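Local coordinates for protein glutathione S-transferase omega-like 2 (Saccharomyces cerevisiae, PDB 5LKB) that acts as a glutathione-dependent thiol transferase, dehydroascorbate reductase and dimethylarsinic acid reductase and reacts with glutathionyl-(hydro)quinones, at residues I177-N182 / T206-F211; T310-R313 / F318-L321. All blocks are in the same frame, centred on the assembly; numbering follows the deposited sequence.

Contact 1: residues I177-N182 / T206-F211; sequences IIRILN and TQIDDF
R179 of helix 174-182 reaches across to D209 of helix 205-220 and forms a salt bridge with it. At this level the backbones stand well apart, with the CA atoms of R179 and D209 11.8 Å from each other, a gap that suits a long arginine facing a short acid. R179 starts with CG beside its backbone N and bends at chi2 (-61°) before running out to D209. R179 NH2 donates to D209 OD1 over 2.9 Å, and the N-H...O angle of 164° makes the bond nearly straight. The acceptor lies in the guanidinium plane and is met almost along its C-O bond, while guanidinium and carboxylate are 28° from coplanar. On the buried side I208 sends its CG2 methyl to 4.2 Å from R179 NH2, and R179 NE forms a salt bridge with E285 of helix 285-304, the stronger polar partner, so two acids probably hold the guanidinium against rotation. The looser side is wet: a water accepts from R179 NH1 at 3.0 Å and donates to D209 OD2 at 2.8 Å. The side chain of R179 is about 9 Å from that of the glutathione-binding E173. The bridge sits between the thioredoxin-like N-terminal and all-helical C-terminal domains, the two-domain build of glutathione transferases.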
ATOM      1  N   ILE A 177     -28.973  11.680   9.259  1.00 17.40           N
ATOM      2  CA  ILE A 177     -28.992  12.938   8.488  1.00 16.16           C
ATOM      3  C   ILE A 177     -29.421  12.682   7.048  1.00 17.85           C
ATOM      4  O   ILE A 177     -30.211  13.438   6.478  1.00 16.73           O
ATOM      5  CB  ILE A 177     -27.634  13.665   8.578  1.00 14.26           C
ATOM      6  CG1 ILE A 177     -27.345  14.142  10.001  1.00 17.06           C
ATOM      7  CG2 ILE A 177     -27.529  14.828   7.567  1.00 16.07           C
ATOM      8  CD1 ILE A 177     -25.848  14.521  10.236  1.00 16.44           C
ATOM      9  N   ILE A 178     -28.923  11.617   6.409  1.00 16.36           N
ATOM     10  CA  ILE A 178     -29.318  11.386   5.024  1.00 16.51           C
ATOM     11  C   ILE A 178     -30.796  10.984   4.886  1.00 17.23           C
ATOM     12  O   ILE A 178     -31.398  11.198   3.828  1.00 16.82           O
ATOM     13  CB  ILE A 178     -28.320  10.403   4.345  1.00 18.17           C
ATOM     14  CG1 ILE A 178     -28.391   9.011   4.989  1.00 17.55           C
ATOM     15  CG2 ILE A 178     -26.950  11.034   4.306  1.00 17.43           C
ATOM     16  CD1 ILE A 178     -27.326   8.027   4.383  1.00 16.29           C
ATOM     17  N   ARG A 179     -31.380  10.409   5.939  1.00 17.20           N
ATOM     18  CA  ARG A 179     -32.814  10.148   5.935  1.00 18.30           C
ATOM     19  C   ARG A 179     -33.567  11.458   6.085  1.00 17.73           C
ATOM     20  O   ARG A 179     -34.567  11.693   5.390  1.00 17.79           O
ATOM     21  CB  ARG A 179     -33.143   9.171   7.067  1.00 19.10           C
ATOM     22  CG  ARG A 179     -32.743   7.715   6.815  1.00 20.38           C
ATOM     23  CD  ARG A 179     -33.436   7.088   5.608  1.00 21.07           C
ATOM     24  NE  ARG A 179     -32.829   5.807   5.193  1.00 22.02           N
ATOM     25  CZ  ARG A 179     -33.136   4.616   5.663  1.00 21.63           C
ATOM     26  NH1 ARG A 179     -34.106   4.490   6.597  1.00 28.88           N
ATOM     27  NH2 ARG A 179     -32.520   3.532   5.202  1.00 22.92           N
ATOM     28  N   ILE A 180     -33.076  12.350   6.946  1.00 16.83           N
ATOM     29  CA  ILE A 180     -33.731  13.667   7.058  1.00 17.92           C
ATOM     30  C   ILE A 180     -33.728  14.380   5.713  1.00 18.09           C
ATOM     31  O   ILE A 180     -34.764  14.898   5.248  1.00 17.95           O
ATOM     32  CB  ILE A 180     -33.075  14.496   8.166  1.00 15.96           C
ATOM     33  CG1 ILE A 180     -33.228  13.837   9.532  1.00 18.40           C
ATOM     34  CG2 ILE A 180     -33.650  15.944   8.226  1.00 20.09           C
ATOM     35  CD1 ILE A 180     -32.417  14.524  10.667  1.00 20.12           C
ATOM     36  N   LEU A 181     -32.558  14.435   5.052  1.00 18.02           N
ATOM     37  CA  LEU A 181     -32.469  15.144   3.785  1.00 14.54           C
ATOM     38  C   LEU A 181     -33.354  14.519   2.764  1.00 16.61           C
ATOM     39  O   LEU A 181     -33.885  15.223   1.929  1.00 20.29           O
ATOM     40  CB  LEU A 181     -31.005  15.094   3.307  1.00 16.45           C
ATOM     41  CG  LEU A 181     -30.023  15.841   4.210  1.00 16.26           C
ATOM     42  CD1 LEU A 181     -28.612  15.605   3.750  1.00 18.65           C
ATOM     43  CD2 LEU A 181     -30.240  17.352   4.334  1.00 18.17           C
ATOM     44  N   ASN A 182     -33.487  13.192   2.753  1.00 19.54           N
ATOM     45  CA  ASN A 182     -34.286  12.533   1.748  1.00 19.70           C
ATOM     46  C   ASN A 182     -35.801  12.638   2.025  1.00 19.51           C
ATOM     47  O   ASN A 182     -36.577  12.434   1.092  1.00 22.01           O
ATOM     48  CB  ASN A 182     -33.893  11.064   1.583  1.00 22.08           C
ATOM     49  CG  ASN A 182     -34.656  10.388   0.476  1.00 19.75           C
ATOM     50  OD1 ASN A 182     -34.456  10.709  -0.718  1.00 20.08           O
ATOM     51  ND2 ASN A 182     -35.503   9.424   0.834  1.00 24.76           N
ATOM     52  N   THR A 206     -36.542  -2.404   2.521  1.00 27.86           N
ATOM     53  CA  THR A 206     -35.988  -3.464   3.361  1.00 26.67           C
ATOM     54  C   THR A 206     -34.662  -3.959   2.775  1.00 25.91           C
ATOM     55  O   THR A 206     -33.722  -4.222   3.524  1.00 26.30           O
ATOM     56  CB  THR A 206     -36.962  -4.621   3.551  1.00 32.76           C
ATOM     57  OG1 THR A 206     -37.224  -5.228   2.286  1.00 41.45           O
ATOM     58  CG2 THR A 206     -38.249  -4.115   4.108  1.00 24.42           C
ATOM     59  N   GLN A 207     -34.579  -4.083   1.450  1.00 25.83           N
ATOM     60  CA  GLN A 207     -33.301  -4.488   0.833  1.00 23.59           C
ATOM     61  C   GLN A 207     -32.209  -3.450   1.062  1.00 27.13           C
ATOM     62  O   GLN A 207     -31.041  -3.821   1.236  1.00 23.54           O
ATOM     63  CB  GLN A 207     -33.440  -4.729  -0.660  1.00 29.01           C
ATOM     64  CG  GLN A 207     -34.360  -5.865  -1.045  1.00 32.74           C
ATOM     65  CD  GLN A 207     -34.774  -5.762  -2.480  1.00 40.22           C
ATOM     66  OE1 GLN A 207     -34.060  -6.179  -3.387  1.00 48.12           O
ATOM     67  NE2 GLN A 207     -35.941  -5.174  -2.698  1.00 40.14           N
ATOM     68  N   ILE A 208     -32.533  -2.156   0.979  1.00 24.11           N
ATOM     69  CA  ILE A 208     -31.563  -1.110   1.340  1.00 20.31           C
ATOM     70  C   ILE A 208     -31.090  -1.267   2.768  1.00 22.63           C
ATOM     71  O   ILE A 208     -29.891  -1.210   3.066  1.00 21.23           O
ATOM     72  CB  ILE A 208     -32.137   0.291   1.094  1.00 19.83           C
ATOM     73  CG1 ILE A 208     -32.277   0.572  -0.391  1.00 21.48           C
ATOM     74  CG2 ILE A 208     -31.334   1.367   1.808  1.00 20.91           C
ATOM     75  CD1 ILE A 208     -33.139   1.767  -0.741  1.00 21.54           C
ATOM     76  N   ASP A 209     -32.013  -1.458   3.709  1.00 20.49           N
ATOM     77  CA  ASP A 209     -31.592  -1.582   5.091  1.00 20.72           C
ATOM     78  C   ASP A 209     -30.720  -2.822   5.315  1.00 21.27           C
ATOM     79  O   ASP A 209     -29.763  -2.777   6.097  1.00 22.85           O
ATOM     80  CB  ASP A 209     -32.799  -1.637   6.023  1.00 25.24           C
ATOM     81  CG  ASP A 209     -33.427  -0.295   6.218  1.00 28.21           C
ATOM     82  OD1 ASP A 209     -32.789   0.753   5.990  1.00 24.19           O
ATOM     83  OD2 ASP A 209     -34.643  -0.255   6.556  1.00 25.82           O
ATOM     84  N   ASP A 210     -31.072  -3.948   4.683  1.00 21.05           N
ATOM     85  CA  ASP A 210     -30.321  -5.183   4.907  1.00 23.74           C
ATOM     86  C   ASP A 210     -28.930  -5.074   4.293  1.00 23.89           C
ATOM     87  O   ASP A 210     -27.960  -5.490   4.918  1.00 25.28           O
ATOM     88  CB  ASP A 210     -31.069  -6.367   4.300  1.00 26.67           C
ATOM     89  CG  ASP A 210     -32.351  -6.721   5.063  1.00 32.25           C
ATOM     90  OD1 ASP A 210     -32.549  -6.225   6.200  1.00 33.66           O
ATOM     91  OD2 ASP A 210     -33.121  -7.537   4.496  1.00 35.36           O
ATOM     92  N   PHE A 211     -28.824  -4.525   3.075  1.00 25.36           N
ATOM     93  CA  PHE A 211     -27.505  -4.292   2.462  1.00 23.12           C
ATOM     94  C   PHE A 211     -26.692  -3.340   3.335  1.00 19.50           C
ATOM     95  O   PHE A 211     -25.516  -3.612   3.655  1.00 18.19           O
ATOM     96  CB  PHE A 211     -27.742  -3.708   1.070  1.00 22.52           C
ATOM     97  CG  PHE A 211     -26.508  -3.534   0.225  1.00 19.48           C
ATOM     98  CD1 PHE A 211     -26.020  -4.592  -0.502  1.00 20.85           C
ATOM     99  CD2 PHE A 211     -25.949  -2.267   0.058  1.00 17.86           C
ATOM    100  CE1 PHE A 211     -24.884  -4.430  -1.321  1.00 24.99           C
ATOM    101  CE2 PHE A 211     -24.835  -2.073  -0.753  1.00 19.43           C
ATOM    102  CZ  PHE A 211     -24.299  -3.143  -1.456  1.00 22.75           C
TER
HETATM  103  O   HOH W   1     -35.059   2.030   8.042  1.00 34.15           O

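Contact 2: residues T310-R313 / F318-L321; sequences TSIR and FIHL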
ATOM      1  N   THR A 310      -5.815  -6.828  -2.440  1.00 14.65           N
ATOM      2  CA  THR A 310      -5.848  -6.280  -3.775  1.00 14.20           C
ATOM      3  C   THR A 310      -6.454  -4.894  -3.659  1.00 15.47           C
ATOM      4  O   THR A 310      -6.809  -4.445  -2.555  1.00 16.11           O
ATOM      5  CB  THR A 310      -6.627  -7.179  -4.725  1.00 16.81           C
ATOM      6  OG1 THR A 310      -6.468  -6.726  -6.074  1.00 18.39           O
ATOM      7  CG2 THR A 310      -8.042  -7.261  -4.314  1.00 16.55           C
ATOM      8  N   SER A 311      -6.543  -4.213  -4.798  1.00 15.05           N
ATOM      9  CA  SER A 311      -7.194  -2.906  -4.881  1.00 14.82           C
ATOM     10  C   SER A 311      -8.507  -3.064  -5.617  1.00 14.78           C
ATOM     11  O   SER A 311      -8.808  -4.102  -6.218  1.00 16.18           O
ATOM     12  CB  SER A 311      -6.292  -1.925  -5.636  1.00 16.47           C
ATOM     13  OG  SER A 311      -6.080  -2.302  -6.925  1.00 17.87           O
ATOM     14  N   ILE A 312      -9.355  -2.042  -5.505  1.00 13.69           N
ATOM     15  CA  ILE A 312     -10.574  -2.025  -6.324  1.00 15.37           C
ATOM     16  C   ILE A 312     -10.233  -2.089  -7.804  1.00 14.28           C
ATOM     17  O   ILE A 312     -10.762  -2.930  -8.549  1.00 16.01           O
ATOM     18  CB  ILE A 312     -11.415  -0.777  -6.039  1.00 15.51           C
ATOM     19  CG1 ILE A 312     -11.867  -0.740  -4.553  1.00 15.01           C
ATOM     20  CG2 ILE A 312     -12.638  -0.702  -6.969  1.00 16.02           C
ATOM     21  CD1 ILE A 312     -12.667  -1.915  -4.073  1.00 16.16           C
ATOM     22  N   ARG A 313      -9.314  -1.244  -8.256  1.00 14.34           N
ATOM     23  CA  ARG A 313      -9.083  -1.127  -9.684  1.00 14.63           C
ATOM     24  C   ARG A 313      -8.476  -2.431 -10.237  1.00 15.42           C
ATOM     25  O   ARG A 313      -8.767  -2.822 -11.381  1.00 20.74           O
ATOM     26  CB  ARG A 313      -8.159   0.062  -9.964  1.00 13.89           C
ATOM     27  CG  ARG A 313      -6.737  -0.045  -9.402  1.00 15.04           C
ATOM     28  CD  ARG A 313      -5.976   1.265  -9.483  1.00 14.91           C
ATOM     29  NE  ARG A 313      -6.628   2.307  -8.701  1.00 13.58           N
ATOM     30  CZ  ARG A 313      -6.349   3.588  -8.766  1.00 14.94           C
ATOM     31  NH1 ARG A 313      -5.336   4.044  -9.528  1.00 14.77           N
ATOM     32  NH2 ARG A 313      -7.087   4.453  -8.095  1.00 13.81           N
ATOM     33  N   PHE A 318     -16.348  -5.298 -11.180  1.00 19.38           N
ATOM     34  CA  PHE A 318     -17.700  -4.764 -11.169  1.00 19.76           C
ATOM     35  C   PHE A 318     -17.851  -3.606 -10.191  1.00 19.62           C
ATOM     36  O   PHE A 318     -18.493  -2.596 -10.518  1.00 17.36           O
ATOM     37  CB  PHE A 318     -18.733  -5.899 -11.011  1.00 20.96           C
ATOM     38  CG  PHE A 318     -18.778  -6.755 -12.233  1.00 24.14           C
ATOM     39  CD1 PHE A 318     -19.403  -6.282 -13.385  1.00 22.36           C
ATOM     40  CD2 PHE A 318     -18.122  -7.977 -12.279  1.00 27.06           C
ATOM     41  CE1 PHE A 318     -19.402  -7.012 -14.529  1.00 28.88           C
ATOM     42  CE2 PHE A 318     -18.125  -8.717 -13.448  1.00 27.03           C
ATOM     43  CZ  PHE A 318     -18.777  -8.228 -14.573  1.00 28.24           C
ATOM     44  N   ILE A 319     -17.291  -3.715  -8.977  1.00 15.80           N
ATOM     45  CA  ILE A 319     -17.246  -2.534  -8.109  1.00 16.64           C
ATOM     46  C   ILE A 319     -16.528  -1.378  -8.810  1.00 17.60           C
ATOM     47  O   ILE A 319     -16.946  -0.213  -8.698  1.00 16.57           O
ATOM     48  CB  ILE A 319     -16.602  -2.867  -6.755  1.00 15.60           C
ATOM     49  CG1 ILE A 319     -17.385  -3.928  -5.960  1.00 18.04           C
ATOM     50  CG2 ILE A 319     -16.429  -1.611  -5.937  1.00 16.13           C
ATOM     51  CD1 ILE A 319     -16.700  -4.425  -4.687  1.00 15.36           C
ATOM     52  N   HIS A 320     -15.423  -1.668  -9.507  1.00 14.68           N
ATOM     53  CA  HIS A 320     -14.676  -0.616 -10.160  1.00 13.48           C
ATOM     54  C   HIS A 320     -15.513   0.088 -11.250  1.00 16.09           C
ATOM     55  O   HIS A 320     -15.428   1.311 -11.420  1.00 16.91           O
ATOM     56  CB  HIS A 320     -13.371  -1.204 -10.732  1.00 16.92           C
ATOM     57  CG  HIS A 320     -12.396  -0.175 -11.240  1.00 14.33           C
ATOM     58  ND1 HIS A 320     -11.613  -0.407 -12.337  1.00 16.01           N
ATOM     59  CD2 HIS A 320     -12.051   1.058 -10.790  1.00 16.04           C
ATOM     60  CE1 HIS A 320     -10.819   0.617 -12.542  1.00 14.10           C
ATOM     61  NE2 HIS A 320     -11.067   1.536 -11.633  1.00 17.51           N
ATOM     62  N   LEU A 321     -16.287  -0.676 -12.026  1.00 17.04           N
ATOM     63  CA  LEU A 321     -17.157  -0.066 -13.023  1.00 18.52           C
ATOM     64  C   LEU A 321     -18.251   0.773 -12.367  1.00 16.45           C
ATOM     65  O   LEU A 321     -18.464   1.938 -12.746  1.00 18.16           O
ATOM     66  CB  LEU A 321     -17.746  -1.181 -13.856  1.00 18.33           C
ATOM     67  CG  LEU A 321     -18.765  -0.723 -14.899  1.00 20.57           C
ATOM     68  CD1 LEU A 321     -18.146   0.110 -15.926  1.00 21.72           C
ATOM     69  CD2 LEU A 321     -19.391  -1.993 -15.509  1.00 24.09           C
TER
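The imidazole of H320 lies flat against the start of helix 312-315, with R313 CA over the middle of one face. That CA stands 3.6 Å from the ring centroid and only 3° off the ring normal, a CH-pi contact centred on the ring. R313 CB shares the same face toward the far end of the ring, at 3.7 Å from H320 NE2. H320 lays its ring along the neighbouring backbone because chi1 (-170°) swings CG to the side away from its own N. The rest of R313 turns away: its CA and CB floor the ring, while its long polar end reaches D298 of helix 285-304 through NE and the carbonyl of P365 through NH1. Next to the ring, I312 crosses H320 at a slant and brings its CG2 methyl to 3.8 Å from H320 CA. The same methyl meets I319 CG2 at 4.0 Å; this branch, set close to the backbone, lets I312 touch both residues, and both isoleucines continue onto V294. Across the two segments the chemistry is therefore dispersion and CH-pi contact; R313 NE lies 5.4 Å from H320 NE2 and pairs with D298, which would probably temper repulsion should the imidazole be protonated.

Overall arrangement
From the N terminus the chain first builds the thioredoxin-like domain, whose helix 174-182 follows strand 168-171. Contact 1 then closes a loop of 23 residues, carrying the short helix 192-196, and ties this domain to helix 205-220 at the start of the helical domain. After the long helices 232-264 and 285-304, contact 2 closes a much shorter connection of four residues, mostly helical, joining helix 312-315 to helix 317-329 within that domain. The two loops lie in series, neither nested nor crossed, with centres 24 Å apart. Helix 285-304 is their common neighbour, flanking contact 1 through E285 near its beginning and contact 2 through V294 and D298 farther along.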